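Local coordinates for putative cell adhesion protein (Bacteroides fragilis, PDB 4H40) that is probably a fimbrillin-like subunit of a distinct type of pilus made by gut Bacteroides, and so probably serves in cell adhesion, at residues 118-123 with 138-143; 129-134 with 219-224. One frame throughout, in Å; residues are numbered along the deposited sequence.

Contact 1: 118-123 with 138-143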
ATOM      1  N   ARG B 118      -5.442  -8.324 -38.289  1.00 69.81           N
ATOM      2  CA  ARG B 118      -5.474  -8.056 -36.855  1.00 66.56           C
ATOM      3  C   ARG B 118      -6.577  -8.891 -36.230  1.00 69.93           C
ATOM      4  O   ARG B 118      -7.506  -9.323 -36.928  1.00 70.28           O
ATOM      5  CB  ARG B 118      -5.674  -6.561 -36.554  1.00 63.03           C
ATOM      6  CG  ARG B 118      -4.619  -5.669 -37.164  1.00 61.42           C
ATOM      7  CD  ARG B 118      -4.489  -4.373 -36.414  1.00 60.79           C
ATOM      8  NE  ARG B 118      -3.083  -3.995 -36.358  1.00 63.58           N
ATOM      9  CZ  ARG B 118      -2.429  -3.660 -35.255  1.00 74.57           C
ATOM     10  NH1 ARG B 118      -3.061  -3.583 -34.096  1.00 57.86           N
ATOM     11  NH2 ARG B 118      -1.145  -3.371 -35.307  1.00 68.75           N
ATOM     12  N   ILE B 119      -6.450  -9.157 -34.923  1.00 65.36           N
ATOM     13  CA  ILE B 119      -7.407  -9.959 -34.157  1.00 63.98           C
ATOM     14  C   ILE B 119      -7.883  -9.165 -32.976  1.00 65.14           C
ATOM     15  O   ILE B 119      -7.113  -8.406 -32.383  1.00 64.55           O
ATOM     16  CB  ILE B 119      -6.826 -11.338 -33.670  1.00 66.39           C
ATOM     17  CG1 ILE B 119      -5.796 -11.996 -34.625  1.00 67.73           C
ATOM     18  CG2 ILE B 119      -7.922 -12.308 -33.184  1.00 66.87           C
ATOM     19  CD1 ILE B 119      -6.318 -12.464 -35.913  1.00 78.95           C
ATOM     20  N   LEU B 120      -9.145  -9.392 -32.614  1.00 60.32           N
ATOM     21  CA  LEU B 120      -9.843  -8.846 -31.451  1.00 57.24           C
ATOM     22  C   LEU B 120     -10.612  -9.967 -30.792  1.00 59.13           C
ATOM     23  O   LEU B 120     -11.168 -10.821 -31.495  1.00 59.49           O
ATOM     24  CB  LEU B 120     -10.812  -7.721 -31.847  1.00 57.30           C
ATOM     25  CG  LEU B 120     -10.227  -6.491 -32.485  1.00 61.65           C
ATOM     26  CD1 LEU B 120     -11.223  -5.864 -33.383  1.00 64.11           C
ATOM     27  CD2 LEU B 120      -9.763  -5.483 -31.452  1.00 60.41           C
ATOM     28  N   SER B 121     -10.668  -9.965 -29.461  1.00 52.80           N
ATOM     29  CA  SER B 121     -11.454 -10.943 -28.710  1.00 52.20           C
ATOM     30  C   SER B 121     -11.945 -10.281 -27.430  1.00 55.87           C
ATOM     31  O   SER B 121     -11.109  -9.803 -26.650  1.00 53.08           O
ATOM     32  CB  SER B 121     -10.669 -12.219 -28.424  1.00 53.36           C
ATOM     33  OG  SER B 121     -11.503 -13.157 -27.767  1.00 56.02           O
ATOM     34  N   PRO B 122     -13.277 -10.129 -27.224  1.00 54.72           N
ATOM     35  CA  PRO B 122     -14.414 -10.611 -28.048  1.00 56.55           C
ATOM     36  C   PRO B 122     -14.472 -10.015 -29.459  1.00 62.00           C
ATOM     37  O   PRO B 122     -13.861  -8.975 -29.720  1.00 60.48           O
ATOM     38  CB  PRO B 122     -15.644 -10.170 -27.236  1.00 57.77           C
ATOM     39  CG  PRO B 122     -15.150 -10.051 -25.831  1.00 59.68           C
ATOM     40  CD  PRO B 122     -13.768  -9.487 -25.987  1.00 54.79           C
ATOM     41  N   ALA B 123     -15.237 -10.676 -30.363  1.00 61.16           N
ATOM     42  CA  ALA B 123     -15.402 -10.258 -31.760  1.00 63.60           C
ATOM     43  C   ALA B 123     -16.272  -8.996 -31.865  1.00 69.32           C
ATOM     44  O   ALA B 123     -17.289  -8.989 -32.574  1.00 71.23           O
ATOM     45  CB  ALA B 123     -15.992 -11.397 -32.588  1.00 66.13           C
ATOM     46  N   GLU B 138     -14.507  -4.387 -18.737  1.00 47.01           N
ATOM     47  CA  GLU B 138     -14.396  -5.326 -19.841  1.00 47.37           C
ATOM     48  C   GLU B 138     -12.954  -5.633 -20.213  1.00 48.85           C
ATOM     49  O   GLU B 138     -12.064  -4.808 -20.019  1.00 48.97           O
ATOM     50  CB  GLU B 138     -15.167  -4.848 -21.070  1.00 51.14           C
ATOM     51  CG  GLU B 138     -14.638  -3.588 -21.711  1.00 63.92           C
ATOM     52  CD  GLU B 138     -15.510  -3.160 -22.867  1.00 79.45           C
ATOM     53  OE1 GLU B 138     -15.557  -3.920 -23.860  1.00 75.62           O
ATOM     54  OE2 GLU B 138     -16.211  -2.126 -22.746  1.00 64.60           O
ATOM     55  N   TYR B 139     -12.738  -6.847 -20.733  1.00 44.10           N
ATOM     56  CA  TYR B 139     -11.435  -7.293 -21.217  1.00 42.00           C
ATOM     57  C   TYR B 139     -11.454  -7.321 -22.711  1.00 44.09           C
ATOM     58  O   TYR B 139     -12.499  -7.598 -23.289  1.00 42.67           O
ATOM     59  CB  TYR B 139     -11.054  -8.680 -20.671  1.00 40.94           C
ATOM     60  CG  TYR B 139     -11.014  -8.757 -19.173  1.00 41.65           C
ATOM     61  CD1 TYR B 139     -10.045  -8.072 -18.444  1.00 41.99           C
ATOM     62  CD2 TYR B 139     -11.947  -9.512 -18.469  1.00 42.78           C
ATOM     63  CE1 TYR B 139     -10.010  -8.137 -17.053  1.00 40.16           C
ATOM     64  CE2 TYR B 139     -11.893  -9.615 -17.074  1.00 42.00           C
ATOM     65  CZ  TYR B 139     -10.939  -8.905 -16.374  1.00 45.05           C
ATOM     66  OH  TYR B 139     -10.926  -8.962 -15.011  1.00 48.73           O
ATOM     67  N   LEU B 140     -10.308  -6.998 -23.337  1.00 42.26           N
ATOM     68  CA  LEU B 140     -10.142  -7.068 -24.777  1.00 43.32           C
ATOM     69  C   LEU B 140      -8.761  -7.554 -25.106  1.00 47.01           C
ATOM     70  O   LEU B 140      -7.759  -6.900 -24.815  1.00 46.79           O
ATOM     71  CB  LEU B 140     -10.443  -5.761 -25.533  1.00 44.66           C
ATOM     72  CG  LEU B 140     -10.215  -5.861 -27.050  1.00 51.18           C
ATOM     73  CD1 LEU B 140     -11.454  -6.340 -27.798  1.00 52.19           C
ATOM     74  CD2 LEU B 140      -9.665  -4.574 -27.602  1.00 55.30           C
ATOM     75  N   LEU B 141      -8.729  -8.738 -25.704  1.00 44.88           N
ATOM     76  CA  LEU B 141      -7.522  -9.353 -26.210  1.00 45.26           C
ATOM     77  C   LEU B 141      -7.412  -8.946 -27.645  1.00 50.07           C
ATOM     78  O   LEU B 141      -8.426  -8.900 -28.339  1.00 52.02           O
ATOM     79  CB  LEU B 141      -7.570 -10.876 -26.079  1.00 45.29           C
ATOM     80  CG  LEU B 141      -7.551 -11.494 -24.689  1.00 48.39           C
ATOM     81  CD1 LEU B 141      -7.677 -12.978 -24.801  1.00 48.41           C
ATOM     82  CD2 LEU B 141      -6.253 -11.203 -23.970  1.00 49.85           C
ATOM     83  N   ALA B 142      -6.222  -8.592 -28.088  1.00 46.44           N
ATOM     84  CA  ALA B 142      -6.034  -8.138 -29.459  1.00 48.00           C
ATOM     85  C   ALA B 142      -4.573  -8.222 -29.880  1.00 52.36           C
ATOM     86  O   ALA B 142      -3.693  -8.578 -29.087  1.00 51.34           O
ATOM     87  CB  ALA B 142      -6.512  -6.688 -29.583  1.00 49.27           C
ATOM     88  N   THR B 143      -4.337  -7.879 -31.139  1.00 50.44           N
ATOM     89  CA  THR B 143      -3.040  -7.726 -31.782  1.00 51.17           C
ATOM     90  C   THR B 143      -2.347  -6.540 -31.095  1.00 56.30           C
ATOM     91  O   THR B 143      -2.980  -5.505 -30.869  1.00 55.31           O
ATOM     92  CB  THR B 143      -3.280  -7.474 -33.288  1.00 56.71           C
ATOM     93  OG1 THR B 143      -3.968  -8.591 -33.861  1.00 56.82           O
ATOM     94  CG2 THR B 143      -2.007  -7.206 -34.046  1.00 55.21           C
TER

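Contact 2: 129-134 with 219-224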
ATOM      1  N   LYS B 129     -13.498   4.939 -36.673  1.00 89.49           N
ATOM      2  CA  LYS B 129     -12.050   5.180 -36.653  1.00 88.41           C
ATOM      3  C   LYS B 129     -11.207   3.896 -36.902  1.00 90.76           C
ATOM      4  O   LYS B 129      -9.975   3.967 -36.901  1.00 89.91           O
ATOM      5  CB  LYS B 129     -11.644   5.836 -35.315  1.00 89.03           C
ATOM      6  CG  LYS B 129     -12.298   7.206 -35.037  1.00 96.10           C
ATOM      7  CD  LYS B 129     -11.571   8.361 -35.724  1.00105.17           C
ATOM      8  CE  LYS B 129     -12.143   9.713 -35.369  1.00117.26           C
ATOM      9  NZ  LYS B 129     -11.506  10.808 -36.156  1.00124.39           N
ATOM     10  N   GLY B 130     -11.863   2.759 -37.127  1.00 86.96           N
ATOM     11  CA  GLY B 130     -11.178   1.501 -37.404  1.00 85.08           C
ATOM     12  C   GLY B 130     -10.779   0.669 -36.202  1.00 86.18           C
ATOM     13  O   GLY B 130     -10.175  -0.396 -36.380  1.00 86.04           O
ATOM     14  N   PHE B 131     -11.081   1.148 -34.971  1.00 80.03           N
ATOM     15  CA  PHE B 131     -10.829   0.386 -33.742  1.00 76.31           C
ATOM     16  C   PHE B 131     -12.187  -0.067 -33.166  1.00 77.25           C
ATOM     17  O   PHE B 131     -13.168  -0.128 -33.899  1.00 77.02           O
ATOM     18  CB  PHE B 131      -9.981   1.179 -32.708  1.00 77.15           C
ATOM     19  CG  PHE B 131      -9.430   0.376 -31.520  1.00 76.05           C
ATOM     20  CD1 PHE B 131      -8.848  -0.882 -31.705  1.00 77.40           C
ATOM     21  CD2 PHE B 131      -9.477   0.889 -30.228  1.00 76.81           C
ATOM     22  CE1 PHE B 131      -8.317  -1.601 -30.619  1.00 75.14           C
ATOM     23  CE2 PHE B 131      -8.943   0.166 -29.147  1.00 77.10           C
ATOM     24  CZ  PHE B 131      -8.357  -1.067 -29.354  1.00 73.10           C
ATOM     25  N   VAL B 132     -12.230  -0.420 -31.882  1.00 71.60           N
ATOM     26  CA  VAL B 132     -13.434  -0.861 -31.197  1.00 70.50           C
ATOM     27  C   VAL B 132     -13.737   0.097 -30.048  1.00 72.28           C
ATOM     28  O   VAL B 132     -12.831   0.735 -29.512  1.00 70.07           O
ATOM     29  CB  VAL B 132     -13.317  -2.336 -30.700  1.00 72.20           C
ATOM     30  CG1 VAL B 132     -13.370  -3.321 -31.863  1.00 73.43           C
ATOM     31  CG2 VAL B 132     -12.068  -2.559 -29.862  1.00 69.40           C
ATOM     32  N   ASN B 133     -15.018   0.185 -29.676  1.00 69.57           N
ATOM     33  CA  ASN B 133     -15.475   0.949 -28.521  1.00 68.64           C
ATOM     34  C   ASN B 133     -15.192   0.102 -27.261  1.00 67.54           C
ATOM     35  O   ASN B 133     -15.658  -1.041 -27.166  1.00 63.29           O
ATOM     36  CB  ASN B 133     -16.977   1.283 -28.658  1.00 69.47           C
ATOM     37  CG  ASN B 133     -17.334   2.237 -29.773  1.00 81.01           C
ATOM     38  OD1 ASN B 133     -16.625   3.202 -30.060  1.00 71.80           O
ATOM     39  ND2 ASN B 133     -18.480   2.017 -30.413  1.00 75.82           N
ATOM     40  N   ILE B 134     -14.376   0.628 -26.329  1.00 64.93           N
ATOM     41  CA  ILE B 134     -14.034  -0.121 -25.113  1.00 62.61           C
ATOM     42  C   ILE B 134     -14.032   0.815 -23.918  1.00 67.98           C
ATOM     43  O   ILE B 134     -13.372   1.858 -23.954  1.00 70.42           O
ATOM     44  CB  ILE B 134     -12.712  -0.949 -25.240  1.00 63.85           C
ATOM     45  CG1 ILE B 134     -12.270  -1.520 -23.889  1.00 62.81           C
ATOM     46  CG2 ILE B 134     -11.578  -0.180 -25.904  1.00 65.23           C
ATOM     47  CD1 ILE B 134     -11.899  -2.910 -23.916  1.00 69.67           C
ATOM     48  N   PHE B 219      -7.539   7.641 -33.922  1.00 99.26           N
ATOM     49  CA  PHE B 219      -6.772   6.505 -33.437  1.00 92.88           C
ATOM     50  C   PHE B 219      -6.445   5.611 -34.633  1.00 93.47           C
ATOM     51  O   PHE B 219      -7.354   5.020 -35.229  1.00 93.60           O
ATOM     52  CB  PHE B 219      -7.639   5.774 -32.392  1.00 91.27           C
ATOM     53  CG  PHE B 219      -6.965   4.708 -31.574  1.00 88.33           C
ATOM     54  CD1 PHE B 219      -7.011   3.378 -31.965  1.00 89.07           C
ATOM     55  CD2 PHE B 219      -6.327   5.026 -30.385  1.00 88.05           C
ATOM     56  CE1 PHE B 219      -6.409   2.387 -31.192  1.00 86.58           C
ATOM     57  CE2 PHE B 219      -5.727   4.035 -29.614  1.00 87.98           C
ATOM     58  CZ  PHE B 219      -5.773   2.722 -30.024  1.00 84.38           C
ATOM     59  N   ASP B 220      -5.161   5.537 -35.010  1.00 87.25           N
ATOM     60  CA  ASP B 220      -4.758   4.747 -36.174  1.00 86.42           C
ATOM     61  C   ASP B 220      -4.181   3.414 -35.688  1.00 83.20           C
ATOM     62  O   ASP B 220      -2.969   3.218 -35.653  1.00 82.51           O
ATOM     63  CB  ASP B 220      -3.769   5.555 -37.043  1.00 91.48           C
ATOM     64  CG  ASP B 220      -3.450   4.989 -38.418  1.00108.03           C
ATOM     65  OD1 ASP B 220      -4.238   4.144 -38.921  1.00109.03           O
ATOM     66  OD2 ASP B 220      -2.452   5.439 -39.023  1.00116.63           O
ATOM     67  N   TRP B 221      -5.076   2.509 -35.276  1.00 74.71           N
ATOM     68  CA  TRP B 221      -4.731   1.212 -34.707  1.00 70.12           C
ATOM     69  C   TRP B 221      -3.843   0.349 -35.621  1.00 74.12           C
ATOM     70  O   TRP B 221      -2.881  -0.231 -35.134  1.00 71.85           O
ATOM     71  CB  TRP B 221      -6.004   0.436 -34.336  1.00 66.54           C
ATOM     72  CG  TRP B 221      -5.734  -0.817 -33.559  1.00 64.66           C
ATOM     73  CD1 TRP B 221      -4.900  -0.957 -32.486  1.00 65.53           C
ATOM     74  CD2 TRP B 221      -6.296  -2.114 -33.805  1.00 63.87           C
ATOM     75  NE1 TRP B 221      -4.912  -2.258 -32.047  1.00 63.37           N
ATOM     76  CE2 TRP B 221      -5.768  -2.990 -32.831  1.00 65.60           C
ATOM     77  CE3 TRP B 221      -7.234  -2.609 -34.723  1.00 66.31           C
ATOM     78  CZ2 TRP B 221      -6.099  -4.350 -32.787  1.00 64.28           C
ATOM     79  CZ3 TRP B 221      -7.582  -3.950 -34.658  1.00 66.99           C
ATOM     80  CH2 TRP B 221      -7.013  -4.805 -33.704  1.00 65.72           C
ATOM     81  N   VAL B 222      -4.142   0.292 -36.926  1.00 73.77           N
ATOM     82  CA  VAL B 222      -3.400  -0.517 -37.901  1.00 74.29           C
ATOM     83  C   VAL B 222      -1.901  -0.065 -38.043  1.00 81.51           C
ATOM     84  O   VAL B 222      -1.050  -0.872 -38.440  1.00 81.07           O
ATOM     85  CB  VAL B 222      -4.140  -0.543 -39.258  1.00 79.18           C
ATOM     86  CG1 VAL B 222      -4.111   0.812 -39.951  1.00 81.23           C
ATOM     87  CG2 VAL B 222      -3.609  -1.646 -40.164  1.00 79.50           C
ATOM     88  N   ASN B 223      -1.578   1.188 -37.689  1.00 80.06           N
ATOM     89  CA  ASN B 223      -0.203   1.651 -37.803  1.00 80.98           C
ATOM     90  C   ASN B 223       0.532   1.686 -36.441  1.00 84.67           C
ATOM     91  O   ASN B 223       1.661   2.178 -36.375  1.00 84.97           O
ATOM     92  CB  ASN B 223      -0.149   2.989 -38.508  1.00 83.15           C
ATOM     93  CG  ASN B 223      -0.367   2.847 -39.995  1.00111.34           C
ATOM     94  OD1 ASN B 223      -1.462   3.090 -40.507  1.00103.41           O
ATOM     95  ND2 ASN B 223       0.657   2.398 -40.719  1.00106.43           N
ATOM     96  N   GLY B 224      -0.081   1.116 -35.398  1.00 80.44           N
ATOM     97  CA  GLY B 224       0.542   0.982 -34.082  1.00 78.91           C
ATOM     98  C   GLY B 224       0.003   1.769 -32.897  1.00 81.87           C
ATOM     99  O   GLY B 224       0.595   1.701 -31.815  1.00 80.36           O
TER

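Contact 1: 118-123 with 138-143
Segments 118-123 and 138-143 run antiparallel, their directions 165° apart, with Ser121 beside Leu141 and Leu120 beside Ala142. Ser121 and Leu141 form a hydrogen-bonded pair, with Ser121 N to Leu141 O at 2.7 Å and Leu141 N to Ser121 O at 2.8 Å. Leu120 and Ala142 form the non-hydrogen-bonded pair next to it. One step further along, Thr143 N donates to Ile119 O. The return bond is made by a side chain: Ile119 N donates to Thr143 OG1 at 2.8 Å, with an N-H...O angle of 160°. The Thr143 hydroxyl thus stands where a backbone carbonyl would be expected. Its chi1 of -61° sets OG1 beside the backbone N, while CG2 points to Arg118. That methyl lies over the centre of one face of the guanidinium, 3.8 Å from Arg118 CZ. The same guanidinium makes a salt bridge to Asp145 and a cation-pi contact with Trp221. On the sheet face that carries Leu120 and Ala142, Leu120 CD2 touches Ala142 CB at 3.9 Å. The same methyl meets Leu140 CD2 at 4.0 Å. On the face of Ser121 and Leu141 the two CB atoms lie 4.1 Å apart, and Ser121 OG bonds to Thr56 O. Pairing stops at Pro122, which follows a cis peptide bond and has no N-H to give. Its CD packs against Tyr139 O at 3.5 Å. The strand 113-121 also pairs with 56-62, and 141-142 with 177-190. The contact is therefore an interior antiparallel ladder of a fimbrillin-like beta domain, in which the short strand 141-142 bridges two longer ones.

Contact 2: 129-134 with 219-224
Three aromatic rings, Phe131, Phe219 and Trp221, make most of this contact between two loops, and the backbones share no hydrogen bond. Phe131 sits in the middle. Its ring forms an offset stack with Phe219, centroids 4.8 Å apart and planes at 27°. Phe219 CE1 lies over one face of the Phe131 ring, shifted toward its rim, and comes 3.5 Å from Phe131 CD2. The other face of Phe131 is covered by CG2 of the next residue, Val132, which lies over the ring centre. With Trp221 the arrangement is different. The Phe131 ring and the five-membered ring of Trp221 are inclined at 48°, with centroids 4.5 Å apart. Phe131 CD1 lies over one face of the indole, 3.5 Å from Trp221 CD2, and Phe131 CE1 reaches Trp221 CE2 at 3.6 Å. So one bond of the Phe131 ring, CD1-CE1, rests on the indole, while CG and CD2 meet Phe219. A chi1 of -168° turns Phe131 CG away from its own N and into this position. Beside the rings, Gly130 O approaches Trp221 CE3 at 4.0 Å. Gly130 has no side chain and links Lys129 to Phe131. Lys129 also lies against Phe219, with part of its surface covered there. Trp221 begins the short 3-10 segment 221-223. Leu227 also packs on Phe131, and Leu120 and Tyr62 on Trp221. The result is an aromatic cluster that fastens the loop between strands 113-121 and 141-142 to the loop between 197-207 and 230-231.

In the fold
The chain segments of the two contacts alternate in sequence, and 129-134 lies in the connection between the two strand segments of contact 1. Contact 1 is buried, its centre about 8 Å from the centre of the chain. Contact 2 is only partly buried, its centre about 16 Å from the centre of the chain. The centres of the two contacts are about 12 Å apart, and they touch directly. Trp221 of contact 2 reaches Arg118 and Leu120 of contact 1. Leu120 also meets Val132, and Leu140 meets Ile134. Contact 1 is held mainly by backbone pairing, with one threonine hydroxyl and some leucine packing; contact 2 joins two loops, one with a short 3-10 turn, mainly by ring packing.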